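Local coordinates for protein response regulator receiver modulated diguanylate cyclase with PAS/PAC sensor (Desulfovibrio desulfuricans subsp. desulfuricans, PDB 3CG0) that probably receives a phosphoryl signal through this receiver domain and passes it to a diguanylate cyclase output that would make the second messenger cyclic di-GMP, at residues 10-15 and 55-60; 42-47 and 65-70; 85-90 and 101-106. All blocks are in the same frame, centred on the assembly; numbering follows the deposited sequence.

Contact 1 (10-15 and 55-60)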
loop_
_atom_site.group_PDB
_atom_site.type_symbol
_atom_site.label_atom_id
_atom_site.label_comp_id
_atom_site.label_asym_id
_atom_site.label_seq_id
_atom_site.Cartn_x
_atom_site.Cartn_y
_atom_site.Cartn_z
ATOM N N PRO C 10 -7.156 21.450 -7.629
ATOM C CA PRO C 10 -6.181 21.389 -8.738
ATOM C C PRO C 10 -6.154 22.575 -9.700
ATOM O O PRO C 10 -7.188 23.189 -9.961
ATOM C CB PRO C 10 -6.605 20.130 -9.497
ATOM C CG PRO C 10 -7.213 19.277 -8.464
ATOM C CD PRO C 10 -7.989 20.231 -7.610
ATOM N N GLY C 11 -4.962 22.869 -10.222
ATOM C CA GLY C 11 -4.748 23.981 -11.139
ATOM C C GLY C 11 -4.747 23.562 -12.598
ATOM O O GLY C 11 -3.858 22.845 -13.046
ATOM N N VAL C 12 -5.742 24.036 -13.337
ATOM C CA VAL C 12 -5.974 23.606 -14.707
ATOM C C VAL C 12 -5.514 24.682 -15.710
ATOM O O VAL C 12 -5.807 25.858 -15.547
ATOM C CB VAL C 12 -7.468 23.218 -14.911
ATOM C CG1 VAL C 12 -7.717 22.666 -16.300
ATOM C CG2 VAL C 12 -7.916 22.175 -13.847
ATOM N N LEU C 13 -4.777 24.264 -16.732
ATOM C CA LEU C 13 -4.338 25.160 -17.799
ATOM C C LEU C 13 -5.047 24.735 -19.089
ATOM O O LEU C 13 -5.055 23.553 -19.416
ATOM C CB LEU C 13 -2.814 25.081 -17.913
ATOM C CG LEU C 13 -1.983 25.743 -19.015
ATOM C CD1 LEU C 13 -0.656 26.200 -18.441
ATOM C CD2 LEU C 13 -1.731 24.802 -20.166
ATOM N N ILE C 14 -5.669 25.684 -19.796
ATOM C CA ILE C 14 -6.454 25.375 -20.998
ATOM C C ILE C 14 -5.751 25.927 -22.242
ATOM O O ILE C 14 -5.314 27.072 -22.259
ATOM C CB ILE C 14 -7.878 25.962 -20.932
ATOM C CG1 ILE C 14 -8.644 25.439 -19.713
ATOM C CG2 ILE C 14 -8.668 25.645 -22.202
ATOM C CD1 ILE C 14 -10.027 26.070 -19.558
ATOM N N VAL C 15 -5.610 25.086 -23.258
ATOM C CA VAL C 15 -5.062 25.491 -24.541
ATOM C C VAL C 15 -6.141 25.212 -25.580
ATOM O O VAL C 15 -6.418 24.055 -25.896
ATOM C CB VAL C 15 -3.787 24.712 -24.899
ATOM C CG1 VAL C 15 -3.042 25.408 -26.032
ATOM C CG2 VAL C 15 -2.883 24.583 -23.711
ATOM N N PRO C 55 0.785 24.462 -13.148
ATOM C CA PRO C 55 -0.480 23.724 -13.160
ATOM C C PRO C 55 -0.337 22.242 -12.812
ATOM O O PRO C 55 0.758 21.692 -12.879
ATOM C CB PRO C 55 -0.977 23.900 -14.599
ATOM C CG PRO C 55 0.269 24.120 -15.413
ATOM C CD PRO C 55 1.325 24.666 -14.510
ATOM N N ASP C 56 -1.449 21.620 -12.429
ATOM C CA ASP C 56 -1.493 20.197 -12.127
ATOM C C ASP C 56 -1.835 19.381 -13.372
ATOM O O ASP C 56 -1.558 18.192 -13.426
ATOM C CB ASP C 56 -2.513 19.915 -11.015
ATOM C CG ASP C 56 -2.089 20.494 -9.670
ATOM O OD1 ASP C 56 -2.462 21.646 -9.366
ATOM O OD2 ASP C 56 -1.364 19.804 -8.927
ATOM N N ILE C 57 -2.446 20.025 -14.363
ATOM C CA ILE C 57 -2.933 19.357 -15.570
ATOM C C ILE C 57 -3.164 20.382 -16.695
ATOM O O ILE C 57 -3.370 21.564 -16.432
ATOM C CB ILE C 57 -4.240 18.534 -15.285
ATOM C CG1 ILE C 57 -4.584 17.612 -16.458
ATOM C CG2 ILE C 57 -5.408 19.452 -14.896
ATOM C CD1 ILE C 57 -5.510 16.495 -16.127
ATOM N N ALA C 58 -3.107 19.922 -17.940
ATOM C CA ALA C 58 -3.335 20.780 -19.092
ATOM C C ALA C 58 -4.396 20.160 -19.981
ATOM O O ALA C 58 -4.317 18.969 -20.300
ATOM C CB ALA C 58 -2.032 20.974 -19.871
ATOM N N LEU C 59 -5.399 20.959 -20.359
ATOM C CA LEU C 59 -6.404 20.531 -21.329
ATOM C C LEU C 59 -6.054 21.148 -22.661
ATOM O O LEU C 59 -5.996 22.360 -22.769
ATOM C CB LEU C 59 -7.811 20.955 -20.902
ATOM C CG LEU C 59 -8.330 20.515 -19.528
ATOM C CD1 LEU C 59 -9.807 20.806 -19.438
ATOM C CD2 LEU C 59 -8.061 19.049 -19.261
ATOM N N VAL C 60 -5.788 20.317 -23.666
ATOM C CA VAL C 60 -5.262 20.793 -24.954
ATOM C C VAL C 60 -6.232 20.446 -26.075
ATOM O O VAL C 60 -6.732 19.308 -26.142
ATOM C CB VAL C 60 -3.843 20.208 -25.261
ATOM C CG1 VAL C 60 -3.286 20.737 -26.600
ATOM C CG2 VAL C 60 -2.850 20.553 -24.152
#
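The D56 carboxylate is the flat group here, and it meets the start of strand 11-15 at G11. G11 N reaches D56 OD1 at 2.9 Å on the anti side, 24° out of the carboxylate plane. The side chain turns back to this N-H because CG of D56 stands anti to its own carbonyl carbon (chi1 -68°). The puckered P55 ring lies alongside L13, pointing the same way, with P55 CG 3.8 Å from L13 CD1. P55 CB also rests against G11 O. D56 N donates to G11 O at 2.8 Å, and I57 N adds a weak, longer bond to the same oxygen. From here on the pairing is regular and parallel. L13 N binds I57 O, L59 N binds L13 O, and V15 N binds L59 O. These strands are neighbours in the central five-stranded parallel sheet of the CheY-like receiver fold, order 2-1-3-4-5. Strand 11-15 is held on its other edge by strand 35-40. The predicted phosphorylation site, D61, directly follows V60. On one face of the pair, V12 CG2 packs on I57 CG2 at 3.8 Å, the two side chains side by side. V12 CG1 meets L59 CG at 3.9 Å. L25 and L29 of helix 19-32 and L118 and A125 of helix 115-132 close over this face. On the other face, L13 CD2 touches A58 CB at 3.9 Å, and V15 CG2 lies beside V60 CG2 at 4.1 Å.

Contact 2 (42-47 and 65-70)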
loop_
_atom_site.group_PDB
_atom_site.type_symbol
_atom_site.label_atom_id
_atom_site.label_comp_id
_atom_site.label_asym_id
_atom_site.label_seq_id
_atom_site.Cartn_x
_atom_site.Cartn_y
_atom_site.Cartn_z
ATOM N N ASN C 42 -2.795 30.128 -28.600
ATOM C CA ASN C 42 -1.645 29.597 -29.309
ATOM C C ASN C 42 -0.763 28.821 -28.334
ATOM O O ASN C 42 -0.599 29.218 -27.174
ATOM C CB ASN C 42 -0.871 30.706 -30.049
ATOM C CG ASN C 42 0.208 31.349 -29.203
ATOM O OD1 ASN C 42 1.392 31.261 -29.524
ATOM N ND2 ASN C 42 -0.194 31.987 -28.108
ATOM N N GLY C 43 -0.212 27.711 -28.811
ATOM C CA GLY C 43 0.547 26.801 -27.965
ATOM C C GLY C 43 1.884 27.276 -27.425
ATOM O O GLY C 43 2.262 26.903 -26.308
ATOM N N GLU C 44 2.595 28.092 -28.208
ATOM C CA GLU C 44 3.926 28.589 -27.831
ATOM C C GLU C 44 3.953 29.367 -26.514
ATOM O O GLU C 44 4.850 29.161 -25.688
ATOM C CB GLU C 44 4.540 29.433 -28.952
ATOM C CG GLU C 44 5.506 28.663 -29.839
ATOM C CD GLU C 44 6.098 29.498 -30.976
ATOM O OE1 GLU C 44 5.534 30.563 -31.320
ATOM O OE2 GLU C 44 7.136 29.078 -31.531
ATOM N N GLU C 45 2.966 30.235 -26.314
ATOM C CA GLU C 45 2.930 31.055 -25.110
ATOM C C GLU C 45 2.406 30.307 -23.877
ATOM O O GLU C 45 2.740 30.686 -22.755
ATOM C CB GLU C 45 2.226 32.400 -25.353
ATOM C CG GLU C 45 0.810 32.545 -24.832
ATOM C CD GLU C 45 0.468 33.988 -24.466
ATOM O OE1 GLU C 45 -0.660 34.230 -23.983
ATOM O OE2 GLU C 45 1.328 34.879 -24.651
ATOM N N ALA C 46 1.628 29.240 -24.098
ATOM C CA ALA C 46 1.215 28.311 -23.025
ATOM C C ALA C 46 2.403 27.592 -22.400
ATOM O O ALA C 46 2.467 27.439 -21.182
ATOM C CB ALA C 46 0.230 27.291 -23.552
ATOM N N VAL C 47 3.328 27.152 -23.255
ATOM C CA VAL C 47 4.580 26.504 -22.841
ATOM C C VAL C 47 5.496 27.486 -22.089
ATOM O O VAL C 47 6.143 27.111 -21.107
ATOM C CB VAL C 47 5.309 25.860 -24.067
ATOM C CG1 VAL C 47 6.623 25.180 -23.657
ATOM C CG2 VAL C 47 4.401 24.852 -24.769
ATOM N N CYS C 65 -4.049 24.930 -34.460
ATOM C CA CYS C 65 -3.160 25.227 -35.581
ATOM C C CYS C 65 -2.382 26.511 -35.300
ATOM O O CYS C 65 -2.650 27.209 -34.315
ATOM C CB CYS C 65 -3.936 25.295 -36.914
ATOM S SG CYS C 65 -4.955 26.791 -37.223
ATOM N N GLY C 66 -1.411 26.807 -36.159
ATOM C CA GLY C 66 -0.573 27.988 -35.992
ATOM C C GLY C 66 0.874 27.639 -35.712
ATOM O O GLY C 66 1.450 26.773 -36.375
ATOM N N ALA C 67 1.447 28.317 -34.718
ATOM C CA ALA C 67 2.860 28.198 -34.366
ATOM C C ALA C 67 3.260 26.786 -33.925
ATOM O O ALA C 67 4.201 26.201 -34.474
ATOM C CB ALA C 67 3.213 29.219 -33.293
ATOM N N LEU C 68 2.550 26.263 -32.925
ATOM C CA LEU C 68 2.649 24.865 -32.511
ATOM C C LEU C 68 1.254 24.298 -32.633
ATOM O O LEU C 68 0.290 24.986 -32.312
ATOM C CB LEU C 68 3.087 24.746 -31.049
ATOM C CG LEU C 68 4.508 25.054 -30.594
ATOM C CD1 LEU C 68 4.566 25.002 -29.092
ATOM C CD2 LEU C 68 5.514 24.079 -31.181
ATOM N N ASP C 69 1.129 23.061 -33.097
ATOM C CA ASP C 69 -0.184 22.422 -33.112
ATOM C C ASP C 69 -0.519 21.859 -31.725
ATOM O O ASP C 69 0.277 21.999 -30.793
ATOM C CB ASP C 69 -0.327 21.382 -34.242
ATOM C CG ASP C 69 0.714 20.271 -34.180
ATOM O OD1 ASP C 69 1.453 20.111 -35.174
ATOM O OD2 ASP C 69 0.787 19.544 -33.161
ATOM N N GLY C 70 -1.689 21.239 -31.595
ATOM C CA GLY C 70 -2.154 20.708 -30.314
ATOM C C GLY C 70 -1.257 19.609 -29.792
ATOM O O GLY C 70 -0.967 19.538 -28.602
HETATM O O HOH W 1 -1.060 27.109 -31.553
#
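CG of L68 lies beside its backbone N (chi1 -72°), and this swings the isobutyl group onto the first turn of helix 43-53. E44 extends straight beyond CG (chi2 179°), and its chain crosses that of L68 at about a right angle. The touching atoms are the two CG carbons, E44 CG and L68 CG, 3.8 Å apart. So the aliphatic part of the glutamate does the packing. L68 CD1 lies further in and rests near the backbone, 3.8 Å from E44 N. L68 CD1 also reaches V47 CG2, at a looser 4.3 Å. At the far end, E44 OE1 comes to 3.3 Å from A67 CB, a polar atom against a methyl. G43 C lies near L68 CD1, at 3.9 Å. No direct hydrogen bond joins the two segments. A water does so instead. The water accepts from G43 N at 2.9 Å. The same water donates to L68 O at 2.6 Å and, over a longer distance, to C65 O. The amide at the start of the helix is thereby satisfied, and the loop is tied to it at two carbonyls. L68 also touches T73 and R76 of helix 70-80. D69 is the N-cap of that helix: its OD2 accepts from E72 N, and its OD1 forms a salt bridge with R99. The segment 65-70 is the loop between strand 57-61 and helix 70-80 of a receiver domain, the loop that follows the predicted phosphorylation site D61, packed here on the neighbouring helix.

Contact 3 (85-90 and 101-106)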
loop_
_atom_site.group_PDB
_atom_site.type_symbol
_atom_site.label_atom_id
_atom_site.label_comp_id
_atom_site.label_asym_id
_atom_site.label_seq_id
_atom_site.Cartn_x
_atom_site.Cartn_y
_atom_site.Cartn_z
ATOM N N ILE C 85 -1.867 15.200 -19.548
ATOM C CA ILE C 85 -2.546 15.782 -20.678
ATOM C C ILE C 85 -3.863 15.083 -20.928
ATOM O O ILE C 85 -3.904 13.857 -21.043
ATOM C CB ILE C 85 -1.693 15.632 -21.967
ATOM C CG1 ILE C 85 -0.332 16.330 -21.801
ATOM C CG2 ILE C 85 -2.454 16.169 -23.181
ATOM C CD1 ILE C 85 -0.407 17.781 -21.293
ATOM N N ILE C 86 -4.927 15.869 -21.029
ATOM C CA ILE C 86 -6.161 15.384 -21.621
ATOM C C ILE C 86 -6.373 16.172 -22.894
ATOM O O ILE C 86 -6.287 17.404 -22.882
ATOM C CB ILE C 86 -7.360 15.557 -20.674
ATOM C CG1 ILE C 86 -7.031 14.938 -19.314
ATOM C CG2 ILE C 86 -8.644 14.956 -21.290
ATOM C CD1 ILE C 86 -8.169 14.959 -18.338
ATOM N N PHE C 87 -6.594 15.471 -24.006
ATOM C CA PHE C 87 -6.866 16.161 -25.259
ATOM C C PHE C 87 -8.337 16.460 -25.376
ATOM O O PHE C 87 -9.172 15.626 -25.056
ATOM C CB PHE C 87 -6.437 15.351 -26.474
ATOM C CG PHE C 87 -4.975 15.429 -26.776
ATOM C CD1 PHE C 87 -4.390 16.619 -27.216
ATOM C CD2 PHE C 87 -4.190 14.291 -26.677
ATOM C CE1 PHE C 87 -3.055 16.664 -27.507
ATOM C CE2 PHE C 87 -2.836 14.328 -26.969
ATOM C CZ PHE C 87 -2.265 15.509 -27.376
ATOM N N ILE C 88 -8.640 17.662 -25.838
ATOM C CA ILE C 88 -10.002 18.056 -26.186
ATOM C C ILE C 88 -10.172 17.841 -27.686
ATOM O O ILE C 88 -9.399 18.374 -28.488
ATOM C CB ILE C 88 -10.279 19.530 -25.793
ATOM C CG1 ILE C 88 -9.954 19.776 -24.306
ATOM C CG2 ILE C 88 -11.703 19.920 -26.135
ATOM C CD1 ILE C 88 -10.742 18.891 -23.315
ATOM N N THR C 89 -11.161 17.040 -28.068
ATOM C CA THR C 89 -11.289 16.622 -29.462
ATOM C C THR C 89 -12.587 17.082 -30.120
ATOM O O THR C 89 -13.587 17.338 -29.447
ATOM C CB THR C 89 -11.190 15.078 -29.633
ATOM O OG1 THR C 89 -12.357 14.455 -29.087
ATOM C CG2 THR C 89 -9.952 14.516 -28.965
ATOM N N SER C 90 -12.558 17.191 -31.444
ATOM C CA SER C 90 -13.776 17.316 -32.235
ATOM C C SER C 90 -13.697 16.474 -33.504
ATOM O O SER C 90 -14.583 15.664 -33.777
ATOM C CB SER C 90 -14.034 18.781 -32.591
ATOM O OG SER C 90 -12.898 19.365 -33.206
ATOM N N LYS C 101 -0.939 9.863 -29.815
ATOM C CA LYS C 101 -0.519 8.652 -29.101
ATOM C C LYS C 101 0.879 8.795 -28.477
ATOM O O LYS C 101 1.087 8.415 -27.328
ATOM C CB LYS C 101 -0.554 7.442 -30.042
ATOM C CG LYS C 101 -0.453 6.089 -29.336
ATOM C CD LYS C 101 0.169 5.000 -30.217
ATOM C CE LYS C 101 -0.862 4.247 -31.061
ATOM N NZ LYS C 101 -1.162 4.933 -32.352
ATOM N N ARG C 102 1.812 9.377 -29.232
ATOM C CA ARG C 102 3.217 9.501 -28.817
ATOM C C ARG C 102 3.505 10.435 -27.642
ATOM O O ARG C 102 4.550 10.302 -26.999
ATOM C CB ARG C 102 4.106 9.895 -30.004
ATOM C CG ARG C 102 4.472 8.738 -30.920
ATOM C CD ARG C 102 3.753 8.801 -32.255
ATOM N NE ARG C 102 4.341 9.800 -33.150
ATOM C CZ ARG C 102 4.100 9.883 -34.458
ATOM N NH1 ARG C 102 3.276 9.025 -35.054
ATOM N NH2 ARG C 102 4.687 10.831 -35.179
ATOM N N VAL C 103 2.604 11.376 -27.354
ATOM C CA VAL C 103 2.765 12.226 -26.162
ATOM C C VAL C 103 2.214 11.486 -24.931
ATOM O O VAL C 103 2.408 11.916 -23.792
ATOM C CB VAL C 103 2.137 13.664 -26.324
ATOM C CG1 VAL C 103 2.177 14.128 -27.773
ATOM C CG2 VAL C 103 0.720 13.745 -25.792
ATOM N N ASN C 104 1.581 10.345 -25.195
ATOM C CA ASN C 104 0.831 9.551 -24.215
ATOM C C ASN C 104 -0.069 10.380 -23.298
ATOM O O ASN C 104 0.273 10.601 -22.129
ATOM C CB ASN C 104 1.745 8.618 -23.407
ATOM C CG ASN C 104 0.954 7.617 -22.558
ATOM O OD1 ASN C 104 -0.055 7.052 -23.007
ATOM N ND2 ASN C 104 1.395 7.419 -21.319
ATOM N N PRO C 105 -1.218 10.852 -23.828
ATOM C CA PRO C 105 -2.131 11.591 -22.975
ATOM C C PRO C 105 -2.897 10.621 -22.100
ATOM O O PRO C 105 -2.865 9.414 -22.322
ATOM C CB PRO C 105 -3.095 12.218 -23.969
ATOM C CG PRO C 105 -3.157 11.214 -25.065
ATOM C CD PRO C 105 -1.751 10.718 -25.197
ATOM N N PHE C 106 -3.601 11.159 -21.122
ATOM C CA PHE C 106 -4.407 10.355 -20.255
ATOM C C PHE C 106 -5.653 9.826 -20.969
ATOM O O PHE C 106 -6.041 8.667 -20.809
ATOM C CB PHE C 106 -4.816 11.184 -19.054
ATOM C CG PHE C 106 -5.796 10.494 -18.187
ATOM C CD1 PHE C 106 -5.371 9.498 -17.317
ATOM C CD2 PHE C 106 -7.146 10.813 -18.261
ATOM C CE1 PHE C 106 -6.278 8.846 -16.513
ATOM C CE2 PHE C 106 -8.056 10.174 -17.461
ATOM C CZ PHE C 106 -7.617 9.186 -16.597
HETATM O O HOH W 2 -0.243 12.674 -19.961
#
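F87 and V103 point at each other from opposite directions, and P105 crosses F87 obliquely. F87 CE2 comes to 3.8 Å from V103 CG2. Against the proline, F87 CD2 lies 3.6 Å from P105 CB. One face of the F87 ring is covered within its own strand by I85 CG2, 4.1 Å above the plane and over its centre. I85 CG2 also touches P105 CB. The F106 side chain takes another course. Its CG is anti to the backbone N (chi1 172°), and the ring comes near I86 CG1, a loose contact. Beyond it, the ring packs on M124 and A125 of helix 115-132 and meets F106 of the second subunit, planes at about 40°. The backbone adds one bond: F106 N donates to I85 O at 2.7 Å. A water accepts from I85 N and donates to N104 O. In the receiver fold this is where the loop after helix 94-101 joins strand 85-89 just before strand 107-110 pairs with it. The side-chain part of the contact is apolar. The strand edge is held by one direct backbone bond and one water bridge, which together satisfy both the N-H and the C=O of I85.

In the fold
Contacts 1 and 3 are buried; contact 2 lies at the surface. Contact 1 joins two strands of the sheet by a ladder of backbone bonds, with aliphatic packing on both faces. Contact 3 belongs to the same sheet, since strands 57-61 and 85-89 are neighbours in it, but it ties a strand to a loop, with aromatic and proline packing and a single direct bond. Contact 2 has no direct hydrogen bond and relies on a water and a leucine. It touches both of the others: V15 packs on A46, V60 CG1 on G70 O, and F87 on G70 O. Contact 3 alone also lies at a subunit interface.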